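Local structure of PKS (Streptomyces albus, 4OQJ) at residues H243-V255 with A328-V341. The protein probably catalyses decarboxylative chain extension of carrier-protein-bound acyl groups, as a ketosynthase of an AT-less type I polyketide synthase that makes the antibiotic oxazolomycin. Residues are numbered along the deposited sequence; the frame is centred on the assembly and turned at random.
Sequences HCRAFDAKAQGTV and AHGTATPLGDPIEV
Two consecutive turns, type II over R245-D248 and type I over D248-A251, bring the backbone of 243-255 against the loop from A328 and the early part of the helix that follows it, with the CA atoms of A246 and A332 4.0 Å apart. Two hydrogen bonds join the segments. F247 N donates a hydrogen bond to D337 OD2 (2.7 Å), meeting the oxygen from 46° outside the carboxylate plane; G253 N reaches A332 O, also at 2.7 Å, from above the carbonyl plane. A water donates to both D337 OD2 and D248 O, so OD2 accepts twice, while OD1 takes a weak bond from A332 N. These partners limit rotation of the carboxylate, which would probably remain ionised. The F247 ring crosses the D337 side chain at about a right angle, its plane 32° from the carboxylate; the A328 methyl sits at the ring's edge, near its plane, with CB 3.5 Å from CZ, and CE1 meets V341 CG2 obliquely. The CB bond of F247 points away from 328-341, yet with CG anti to the carbonyl carbon (chi1 -54°) the ring turns back against A328, D337 and V341. The segment 328-341 follows core strand 325-327 of the thiolase-type fold, and H329 begins the sequence HGTAT, the counterpart of the family's HGTGT motif, so it is probably the active-site histidine, as in related ketosynthases; H329 N and G330 N each bind a syn lone pair of E340. Between the two bonds, the A332 methyl packs among C244 SG (3.8 Å), A246 CB and A251 CB, and P334 CG lies 3.5 Å from A251 O. T333, ahead of the turn into the helix, makes a capping bond: its OG1 accepts from G336 N.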
loop_
_atom_site.group_PDB
_atom_site.type_symbol
_atom_site.label_atom_id
_atom_site.label_comp_id
_atom_site.label_asym_id
_atom_site.label_seq_id
_atom_site.Cartn_x
_atom_site.Cartn_y
_atom_site.Cartn_z
ATOM N N HIS A 243 -21.165 24.355 -7.949
ATOM C CA HIS A 243 -21.391 24.299 -6.508
ATOM C C HIS A 243 -21.655 22.862 -6.067
ATOM O O HIS A 243 -22.270 22.083 -6.794
ATOM C CB HIS A 243 -22.566 25.191 -6.108
ATOM C CG HIS A 243 -22.352 26.638 -6.417
ATOM N ND1 HIS A 243 -21.505 27.437 -5.678
ATOM C CD2 HIS A 243 -22.863 27.432 -7.388
ATOM C CE1 HIS A 243 -21.503 28.657 -6.181
ATOM N NE2 HIS A 243 -22.319 28.682 -7.219
ATOM N N CYS A 244 -21.193 22.535 -4.868
ATOM C CA CYS A 244 -21.373 21.208 -4.282
ATOM C C CYS A 244 -22.299 21.304 -3.064
ATOM O O CYS A 244 -21.872 21.693 -1.968
ATOM C CB CYS A 244 -20.013 20.624 -3.891
ATOM S SG CYS A 244 -20.070 19.000 -3.079
ATOM N N ARG A 245 -23.567 20.956 -3.256
ATOM C CA ARG A 245 -24.588 21.268 -2.251
ATOM C C ARG A 245 -24.902 20.044 -1.403
ATOM O O ARG A 245 -26.016 19.514 -1.440
ATOM C CB ARG A 245 -25.854 21.795 -2.927
ATOM C CG ARG A 245 -25.598 22.936 -3.906
ATOM C CD ARG A 245 -26.889 23.382 -4.605
ATOM N NE ARG A 245 -26.627 24.364 -5.658
ATOM C CZ ARG A 245 -26.459 25.667 -5.446
ATOM N NH1 ARG A 245 -26.521 26.160 -4.217
ATOM N NH2 ARG A 245 -26.222 26.482 -6.465
ATOM N N ALA A 246 -23.913 19.624 -0.616
ATOM C CA ALA A 246 -23.975 18.356 0.091
ATOM C C ALA A 246 -25.150 18.302 1.063
ATOM O O ALA A 246 -25.307 19.181 1.919
ATOM C CB ALA A 246 -22.661 18.100 0.839
ATOM N N PHE A 247 -25.954 17.252 0.897
ATOM C CA PHE A 247 -27.093 16.902 1.761
ATOM C C PHE A 247 -28.312 17.796 1.557
ATOM O O PHE A 247 -29.366 17.574 2.162
ATOM C CB PHE A 247 -26.649 16.909 3.223
ATOM C CG PHE A 247 -25.454 16.038 3.465
ATOM C CD1 PHE A 247 -25.533 14.675 3.219
ATOM C CD2 PHE A 247 -24.257 16.569 3.895
ATOM C CE1 PHE A 247 -24.439 13.851 3.413
ATOM C CE2 PHE A 247 -23.153 15.750 4.094
ATOM C CZ PHE A 247 -23.248 14.393 3.848
ATOM N N ASP A 248 -28.175 18.774 0.668
ATOM C CA ASP A 248 -29.253 19.710 0.363
ATOM C C ASP A 248 -30.245 19.111 -0.624
ATOM O O ASP A 248 -29.912 18.195 -1.376
ATOM C CB ASP A 248 -28.674 21.006 -0.206
ATOM C CG ASP A 248 -29.722 22.086 -0.409
ATOM O OD1 ASP A 248 -29.985 22.841 0.547
ATOM O OD2 ASP A 248 -30.265 22.192 -1.528
ATOM N N ALA A 249 -31.461 19.647 -0.635
ATOM C CA ALA A 249 -32.500 19.143 -1.532
ATOM C C ALA A 249 -32.125 19.373 -2.994
ATOM O O ALA A 249 -32.565 18.633 -3.877
ATOM C CB ALA A 249 -33.835 19.801 -1.212
ATOM N N LYS A 250 -31.304 20.393 -3.243
ATOM C CA LYS A 250 -30.886 20.729 -4.601
ATOM C C LYS A 250 -29.533 20.107 -4.951
ATOM O O LYS A 250 -28.901 20.507 -5.928
ATOM C CB LYS A 250 -30.838 22.253 -4.771
ATOM C CG LYS A 250 -32.209 22.904 -4.578
ATOM C CD LYS A 250 -32.162 24.423 -4.569
ATOM C CE LYS A 250 -33.549 24.988 -4.263
ATOM N NZ LYS A 250 -33.791 26.333 -4.857
ATOM N N ALA A 251 -29.094 19.127 -4.162
ATOM C CA ALA A 251 -27.841 18.428 -4.448
ATOM C C ALA A 251 -27.823 17.920 -5.887
ATOM O O ALA A 251 -28.722 17.187 -6.295
ATOM C CB ALA A 251 -27.642 17.268 -3.478
ATOM N N GLN A 252 -26.807 18.319 -6.651
ATOM C CA GLN A 252 -26.661 17.865 -8.030
ATOM C C GLN A 252 -25.212 17.539 -8.387
ATOM O O GLN A 252 -24.819 17.642 -9.548
ATOM C CB GLN A 252 -27.191 18.918 -8.996
ATOM C CG GLN A 252 -28.692 18.981 -9.110
ATOM C CD GLN A 252 -29.126 19.972 -10.183
ATOM O OE1 GLN A 252 -28.927 21.184 -10.048
ATOM N NE2 GLN A 252 -29.692 19.455 -11.266
ATOM N N GLY A 253 -24.421 17.132 -7.399
ATOM C CA GLY A 253 -23.052 16.730 -7.657
ATOM C C GLY A 253 -22.006 17.726 -7.198
ATOM O O GLY A 253 -22.289 18.659 -6.443
ATOM N N THR A 254 -20.780 17.525 -7.663
ATOM C CA THR A 254 -19.632 18.203 -7.076
ATOM C C THR A 254 -18.784 18.786 -8.200
ATOM O O THR A 254 -19.201 18.787 -9.350
ATOM C CB THR A 254 -18.818 17.222 -6.181
ATOM O OG1 THR A 254 -17.828 17.926 -5.425
ATOM C CG2 THR A 254 -18.141 16.141 -7.014
ATOM N N VAL A 255 -17.623 19.315 -7.848
ATOM C CA VAL A 255 -16.658 19.845 -8.810
ATOM C C VAL A 255 -15.329 19.203 -8.495
ATOM O O VAL A 255 -14.932 19.141 -7.338
ATOM C CB VAL A 255 -16.491 21.371 -8.720
ATOM C CG1 VAL A 255 -15.621 21.884 -9.864
ATOM C CG2 VAL A 255 -17.803 22.023 -8.764
ATOM N N ALA A 328 -18.206 13.616 6.299
ATOM C CA ALA A 328 -18.726 12.739 5.267
ATOM C C ALA A 328 -17.871 12.766 4.013
ATOM O O ALA A 328 -17.162 13.734 3.748
ATOM C CB ALA A 328 -20.129 13.142 4.923
ATOM N N HIS A 329 -17.940 11.690 3.243
ATOM C CA HIS A 329 -17.373 11.688 1.905
ATOM C C HIS A 329 -18.046 12.815 1.114
ATOM O O HIS A 329 -17.386 13.631 0.465
ATOM C CB HIS A 329 -17.587 10.319 1.264
ATOM C CG HIS A 329 -17.001 10.196 -0.099
ATOM N ND1 HIS A 329 -15.666 10.406 -0.357
ATOM C CD2 HIS A 329 -17.577 9.881 -1.284
ATOM C CE1 HIS A 329 -15.438 10.228 -1.647
ATOM N NE2 HIS A 329 -16.581 9.912 -2.231
ATOM N N GLY A 330 -19.372 12.851 1.189
ATOM C CA GLY A 330 -20.129 14.077 0.966
ATOM C C GLY A 330 -20.031 14.721 -0.405
ATOM O O GLY A 330 -19.711 15.905 -0.514
ATOM N N THR A 331 -20.351 13.965 -1.449
ATOM C CA THR A 331 -20.188 14.446 -2.824
ATOM C C THR A 331 -21.427 15.117 -3.421
ATOM O O THR A 331 -21.379 15.602 -4.557
ATOM C CB THR A 331 -19.803 13.297 -3.744
ATOM O OG1 THR A 331 -20.782 12.258 -3.618
ATOM C CG2 THR A 331 -18.439 12.782 -3.361
ATOM N N ALA A 332 -22.523 15.136 -2.664
ATOM C CA ALA A 332 -23.748 15.836 -3.068
ATOM C C ALA A 332 -24.454 15.244 -4.292
ATOM O O ALA A 332 -25.042 15.981 -5.087
ATOM C CB ALA A 332 -23.443 17.331 -3.323
ATOM N N THR A 333 -24.411 13.926 -4.460
ATOM C CA THR A 333 -25.197 13.300 -5.518
ATOM C C THR A 333 -26.555 12.912 -4.937
ATOM O O THR A 333 -26.629 12.525 -3.771
ATOM C CB THR A 333 -24.509 12.053 -6.116
ATOM O OG1 THR A 333 -24.505 10.989 -5.155
ATOM C CG2 THR A 333 -23.088 12.367 -6.524
ATOM N N PRO A 334 -27.633 13.023 -5.739
ATOM C CA PRO A 334 -28.979 12.647 -5.280
ATOM C C PRO A 334 -29.070 11.207 -4.779
ATOM O O PRO A 334 -29.818 10.934 -3.849
ATOM C CB PRO A 334 -29.843 12.830 -6.530
ATOM C CG PRO A 334 -29.134 13.831 -7.332
ATOM C CD PRO A 334 -27.669 13.602 -7.094
ATOM N N LEU A 335 -28.320 10.300 -5.392
ATOM C CA LEU A 335 -28.337 8.904 -4.972
ATOM C C LEU A 335 -27.417 8.695 -3.778
ATOM O O LEU A 335 -27.775 8.006 -2.827
ATOM C CB LEU A 335 -27.915 7.983 -6.121
ATOM N N GLY A 336 -26.238 9.308 -3.827
ATOM C CA GLY A 336 -25.181 9.016 -2.873
ATOM C C GLY A 336 -25.410 9.592 -1.491
ATOM O O GLY A 336 -25.061 8.960 -0.509
ATOM N N ASP A 337 -25.984 10.789 -1.405
ATOM C CA ASP A 337 -26.176 11.431 -0.104
ATOM C C ASP A 337 -27.096 10.611 0.837
ATOM O O ASP A 337 -26.725 10.356 1.984
ATOM C CB ASP A 337 -26.727 12.855 -0.288
ATOM C CG ASP A 337 -25.630 13.886 -0.662
ATOM O OD1 ASP A 337 -24.439 13.522 -0.829
ATOM O OD2 ASP A 337 -25.971 15.083 -0.791
ATOM N N PRO A 338 -28.290 10.198 0.369
ATOM C CA PRO A 338 -29.127 9.379 1.264
ATOM C C PRO A 338 -28.454 8.074 1.662
ATOM O O PRO A 338 -28.616 7.613 2.786
ATOM C CB PRO A 338 -30.381 9.103 0.424
ATOM C CG PRO A 338 -30.433 10.245 -0.543
ATOM C CD PRO A 338 -29.002 10.549 -0.873
ATOM N N ILE A 339 -27.691 7.494 0.745
ATOM C CA ILE A 339 -26.975 6.258 1.029
ATOM C C ILE A 339 -25.928 6.477 2.130
ATOM O O ILE A 339 -25.799 5.656 3.050
ATOM C CB ILE A 339 -26.317 5.693 -0.271
ATOM C CG1 ILE A 339 -27.405 5.018 -1.133
ATOM C CG2 ILE A 339 -25.184 4.724 0.043
ATOM C CD1 ILE A 339 -26.908 4.326 -2.371
ATOM N N GLU A 340 -25.188 7.580 2.064
ATOM C CA GLU A 340 -24.130 7.790 3.046
ATOM C C GLU A 340 -24.730 7.915 4.453
ATOM O O GLU A 340 -24.207 7.356 5.419
ATOM C CB GLU A 340 -23.276 9.026 2.718
ATOM C CG GLU A 340 -22.132 9.186 3.718
ATOM C CD GLU A 340 -21.011 10.093 3.239
ATOM O OE1 GLU A 340 -21.218 10.827 2.245
ATOM O OE2 GLU A 340 -19.922 10.058 3.867
ATOM N N VAL A 341 -25.842 8.622 4.560
ATOM C CA VAL A 341 -26.481 8.832 5.854
ATOM C C VAL A 341 -27.150 7.550 6.340
ATOM O O VAL A 341 -27.148 7.260 7.533
ATOM C CB VAL A 341 -27.491 9.969 5.775
ATOM C CG1 VAL A 341 -28.231 10.138 7.097
ATOM C CG2 VAL A 341 -26.764 11.277 5.396
HETATM O O HOH W 1 -28.540 15.664 -0.771
#